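Side-chain contacts in aminopeptidase N family protein (Idiomarina loihiensis L2TR, PDB 4FGM), which probably acts as a zinc-dependent aminopeptidase of the M61 family, removing residues from the N termini of peptides: residues D314-L317 / L318-G322; K327-L330 / K331-D335. All blocks are in the same frame, centred on the assembly; numbering follows the deposited sequence.

Interaction 1: residues D314-L317 / L318-G322; sequences DDYL and LHTSG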
loop_
_atom_site.group_PDB
_atom_site.type_symbol
_atom_site.label_atom_id
_atom_site.label_comp_id
_atom_site.label_asym_id
_atom_site.label_seq_id
_atom_site.Cartn_x
_atom_site.Cartn_y
_atom_site.Cartn_z
ATOM N N ASP A 314 1.258 9.778 -6.353
ATOM C CA ASP A 314 2.348 9.664 -5.379
ATOM C C ASP A 314 3.706 10.022 -5.991
ATOM O O ASP A 314 4.537 10.650 -5.337
ATOM C CB ASP A 314 2.406 8.269 -4.717
ATOM C CG ASP A 314 2.414 7.116 -5.718
ATOM O OD1 ASP A 314 2.854 7.299 -6.874
ATOM O OD2 ASP A 314 1.992 6.006 -5.326
ATOM N N ASP A 315 3.925 9.642 -7.246
ATOM C CA ASP A 315 5.178 9.963 -7.924
ATOM C C ASP A 315 5.107 11.327 -8.619
ATOM O O ASP A 315 6.015 12.150 -8.494
ATOM C CB ASP A 315 5.530 8.894 -8.966
ATOM C CG ASP A 315 5.845 7.548 -8.344
ATOM O OD1 ASP A 315 6.542 7.529 -7.310
ATOM O OD2 ASP A 315 5.414 6.513 -8.896
ATOM N N TYR A 316 4.019 11.561 -9.347
ATOM C CA TYR A 316 3.845 12.806 -10.082
ATOM C C TYR A 316 3.938 14.048 -9.188
ATOM O O TYR A 316 4.655 14.999 -9.509
ATOM C CB TYR A 316 2.507 12.782 -10.826
ATOM C CG TYR A 316 2.269 14.008 -11.676
ATOM C CD1 TYR A 316 3.167 14.367 -12.685
ATOM C CD2 TYR A 316 1.163 14.831 -11.452
ATOM C CE1 TYR A 316 2.973 15.520 -13.444
ATOM C CE2 TYR A 316 0.957 15.984 -12.206
ATOM C CZ TYR A 316 1.865 16.326 -13.199
ATOM O OH TYR A 316 1.665 17.473 -13.937
ATOM N N LEU A 317 3.226 14.036 -8.066
ATOM C CA LEU A 317 3.253 15.174 -7.145
ATOM C C LEU A 317 4.654 15.412 -6.579
ATOM O O LEU A 317 4.968 16.505 -6.107
ATOM C CB LEU A 317 2.250 14.959 -6.008
ATOM C CG LEU A 317 0.783 14.968 -6.449
ATOM C CD1 LEU A 317 -0.109 14.908 -5.216
ATOM C CD2 LEU A 317 0.488 16.239 -7.264
ATOM N N LEU A 318 5.493 14.380 -6.627
ATOM C CA LEU A 318 6.862 14.485 -6.137
ATOM C C LEU A 318 7.663 15.379 -7.086
ATOM O O LEU A 318 8.578 16.099 -6.668
ATOM C CB LEU A 318 7.485 13.089 -6.052
ATOM C CG LEU A 318 8.006 12.608 -4.690
ATOM C CD1 LEU A 318 6.977 12.816 -3.585
ATOM C CD2 LEU A 318 8.352 11.141 -4.805
ATOM N N HIS A 319 7.314 15.332 -8.369
ATOM C CA HIS A 319 7.985 16.155 -9.374
ATOM C C HIS A 319 7.343 17.535 -9.388
ATOM O O HIS A 319 8.026 18.552 -9.519
ATOM C CB HIS A 319 7.848 15.543 -10.768
ATOM C CG HIS A 319 8.233 16.477 -11.873
ATOM N ND1 HIS A 319 9.524 16.922 -12.054
ATOM C CD2 HIS A 319 7.486 17.080 -12.829
ATOM C CE1 HIS A 319 9.558 17.766 -13.075
ATOM N NE2 HIS A 319 8.336 17.878 -13.560
ATOM N N THR A 320 6.023 17.547 -9.246
ATOM C CA THR A 320 5.240 18.775 -9.248
ATOM C C THR A 320 5.588 19.697 -8.083
ATOM O O THR A 320 5.484 20.916 -8.194
ATOM C CB THR A 320 3.738 18.443 -9.226
ATOM O OG1 THR A 320 3.141 18.908 -10.435
ATOM C CG2 THR A 320 3.052 19.078 -8.046
ATOM N N SER A 321 6.001 19.111 -6.967
ATOM C CA SER A 321 6.368 19.893 -5.802
ATOM C C SER A 321 7.847 20.232 -5.864
ATOM O O SER A 321 8.377 20.906 -4.980
ATOM C CB SER A 321 6.063 19.106 -4.530
ATOM O OG SER A 321 6.660 17.824 -4.597
ATOM N N GLY A 322 8.511 19.754 -6.909
ATOM C CA GLY A 322 9.926 20.034 -7.074
ATOM C C GLY A 322 10.897 19.188 -6.269
ATOM O O GLY A 322 12.025 19.604 -6.045
#

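Interaction 2: residues K327-L330 / K331-D335; sequences KRYL and KLLGD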
loop_
_atom_site.group_PDB
_atom_site.type_symbol
_atom_site.label_atom_id
_atom_site.label_comp_id
_atom_site.label_asym_id
_atom_site.label_seq_id
_atom_site.Cartn_x
_atom_site.Cartn_y
_atom_site.Cartn_z
ATOM N N LYS A 327 13.507 13.667 -15.107
ATOM C CA LYS A 327 14.254 12.467 -15.462
ATOM C C LYS A 327 13.880 11.348 -14.488
ATOM O O LYS A 327 13.530 10.240 -14.900
ATOM C CB LYS A 327 15.762 12.739 -15.413
ATOM C CG LYS A 327 16.284 13.689 -16.498
ATOM C CD LYS A 327 16.254 13.047 -17.884
ATOM C CE LYS A 327 16.825 13.977 -18.960
ATOM N NZ LYS A 327 15.777 14.561 -19.859
ATOM N N ARG A 328 13.949 11.644 -13.193
ATOM C CA ARG A 328 13.591 10.668 -12.170
ATOM C C ARG A 328 12.138 10.262 -12.319
ATOM O O ARG A 328 11.796 9.077 -12.228
ATOM C CB ARG A 328 13.801 11.249 -10.771
ATOM C CG ARG A 328 15.225 11.150 -10.292
ATOM C CD ARG A 328 15.381 11.673 -8.883
ATOM N NE ARG A 328 16.633 11.203 -8.306
ATOM C CZ ARG A 328 16.888 9.932 -8.011
ATOM N NH1 ARG A 328 15.974 8.999 -8.235
ATOM N NH2 ARG A 328 18.062 9.590 -7.500
ATOM N N TYR A 329 11.277 11.248 -12.546
ATOM C CA TYR A 329 9.862 10.959 -12.690
ATOM C C TYR A 329 9.569 10.017 -13.854
ATOM O O TYR A 329 8.826 9.040 -13.699
ATOM C CB TYR A 329 9.043 12.240 -12.870
ATOM C CG TYR A 329 7.601 11.905 -13.150
ATOM C CD1 TYR A 329 6.801 11.327 -12.160
ATOM C CD2 TYR A 329 7.080 12.015 -14.436
ATOM C CE1 TYR A 329 5.533 10.855 -12.447
ATOM C CE2 TYR A 329 5.812 11.543 -14.736
ATOM C CZ TYR A 329 5.045 10.957 -13.738
ATOM O OH TYR A 329 3.813 10.423 -14.045
ATOM N N LEU A 330 10.145 10.311 -15.019
ATOM C CA LEU A 330 9.905 9.485 -16.202
ATOM C C LEU A 330 10.461 8.073 -16.069
ATOM O O LEU A 330 9.971 7.150 -16.720
ATOM C CB LEU A 330 10.458 10.163 -17.465
ATOM C CG LEU A 330 9.615 11.322 -18.023
ATOM C CD1 LEU A 330 10.288 11.884 -19.266
ATOM C CD2 LEU A 330 8.206 10.838 -18.365
ATOM N N LYS A 331 11.482 7.902 -15.238
ATOM C CA LYS A 331 12.033 6.575 -15.027
ATOM C C LYS A 331 10.960 5.801 -14.262
ATOM O O LYS A 331 10.656 4.652 -14.583
ATOM C CB LYS A 331 13.319 6.627 -14.202
ATOM C CG LYS A 331 13.836 5.240 -13.825
ATOM C CD LYS A 331 14.914 5.312 -12.757
ATOM C CE LYS A 331 15.215 3.932 -12.188
ATOM N NZ LYS A 331 16.224 3.985 -11.086
ATOM N N LEU A 332 10.377 6.453 -13.259
ATOM C CA LEU A 332 9.324 5.837 -12.461
ATOM C C LEU A 332 8.122 5.503 -13.340
ATOM O O LEU A 332 7.467 4.476 -13.145
ATOM C CB LEU A 332 8.889 6.778 -11.328
ATOM C CG LEU A 332 9.889 7.003 -10.185
ATOM C CD1 LEU A 332 9.394 8.119 -9.267
ATOM C CD2 LEU A 332 10.083 5.704 -9.409
ATOM N N LEU A 333 7.836 6.372 -14.309
ATOM C CA LEU A 333 6.710 6.164 -15.216
ATOM C C LEU A 333 6.985 4.960 -16.107
ATOM O O LEU A 333 6.120 4.106 -16.310
ATOM C CB LEU A 333 6.485 7.400 -16.092
ATOM C CG LEU A 333 5.035 7.867 -16.270
ATOM C CD1 LEU A 333 4.979 8.931 -17.363
ATOM C CD2 LEU A 333 4.142 6.696 -16.624
ATOM N N GLY A 334 8.195 4.903 -16.645
ATOM C CA GLY A 334 8.567 3.786 -17.491
ATOM C C GLY A 334 8.530 2.486 -16.713
ATOM O O GLY A 334 8.163 1.448 -17.264
ATOM N N ASP A 335 8.896 2.536 -15.433
ATOM C CA ASP A 335 8.874 1.337 -14.593
ATOM C C ASP A 335 7.452 0.795 -14.574
ATOM O O ASP A 335 7.214 -0.374 -14.864
ATOM C CB ASP A 335 9.303 1.651 -13.147
ATOM C CG ASP A 335 10.817 1.746 -12.979
ATOM O OD1 ASP A 335 11.555 1.461 -13.945
ATOM O OD2 ASP A 335 11.271 2.105 -11.867
#

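Interaction 1: residues D314-L317 / L318-G322
S321 closes on the carbonyl of L317 with two donors at once, and the pair is an instructive example of how a helix is brought to an end. The hydroxyl bond is short, S321 OG to L317 O measuring 2.6 Å, and it lies in the plane of that carbonyl. The backbone bond from S321 N to L317 O is 2.9 Å and arrives from above the same plane. A chi1 of 53° sets OG between the backbone N and the carbonyl carbon, which folds the hydroxyl back over the last turn. With an alanine here the hydroxyl bond goes, and L317 O would probably be left with only the backbone N-H of these two donors, the final turn less firmly pinned.

One residue earlier Y316 O is also shared: T320 N reaches it in plane at 2.9 Å and nearly straight, at 162° about the hydrogen, whereas H319 N comes from above. D315 O takes L318 N at 3.0 Å and H319 N only weakly. This mixture of three- and four-residue bonds leads into a Schellman motif that finishes helix 308-320, in which G322, with its positive phi, sends its N-H back to H319 O. A side chain there would be jammed against the preceding carbonyl oxygen, which explains the glycine.

L317 and T320 supply the apolar contact, CD2 to CG2 at 3.9 Å, the two side chains lying alongside and pointing the same way. The hydroxyl of T320 approaches the Y316 ring obliquely, OG1 standing 4.0 Å from CZ. L318 sets CD1 against D314 O.

Two polar groups look outward: Y316 OH is engaged by W584 O, and the D314 carboxylate hydrogen-bonds ND1 of the zinc ligand H273, a second-shell contact that should orient the imidazole.

Interaction 2: residues K327-L330 / K331-D335
Y329 and L333, one helical turn apart, cross obliquely, the CE2 and hydroxyl end of the phenol meeting the leucine branch: Y329 CE2 lies 3.8 Å from L333 CD1, and the hydroxyl end reaches L333 CG, with OH at 3.6 Å. CG of Y329 stands anti to the backbone N (chi1 175°), which carries the ring forward along helix 326-342 to this neighbour. L330 CD2 adds a 3.9 Å contact to L333 CD1.

Beneath the side chains the carbonyls are satisfied in regular alpha-helical order. K327 O receives K331 N at 3.1 Å, R328 O receives L332 N at 3.2 Å and, weakly, K331 N as well, Y329 O receives L333 N, and L330 O takes G334 N at 2.9 Å.

Further partners lie outside this stretch. The N-H of R328 bonds D325 OD1, and R328 NH2 makes a weak bond to M260 O. K331, extended beyond CG, and R328 both form salt bridges with D262, where NZ takes OD2 and NH1 takes OD1. D262 thus offers one carboxylate oxygen to each cation, which probably favours holding the two charges together and ties this side of the helix to the start of helix 262-277.

Followed from the N terminus, the chain first makes interaction 1, at the C-terminal end of helix 308-320, then turns through a short connection and enters helix 326-342, whose early turns hold interaction 2. Each contact spans single helical turns, so neither closes a long loop; they stand in series, without nesting or crossing. Their helices nevertheless pack together: Y329 CE1 comes within 3.5 Å of Y316 CA, and L332 CD1 lies 3.5 Å from D315 OD1. Interaction 1 also borders helix 197-215 and the zinc-bearing helix 262-277, while interaction 2 meets helix 262-277 again and strand 570-575. The C-terminal segment around W584 and L585 touches both.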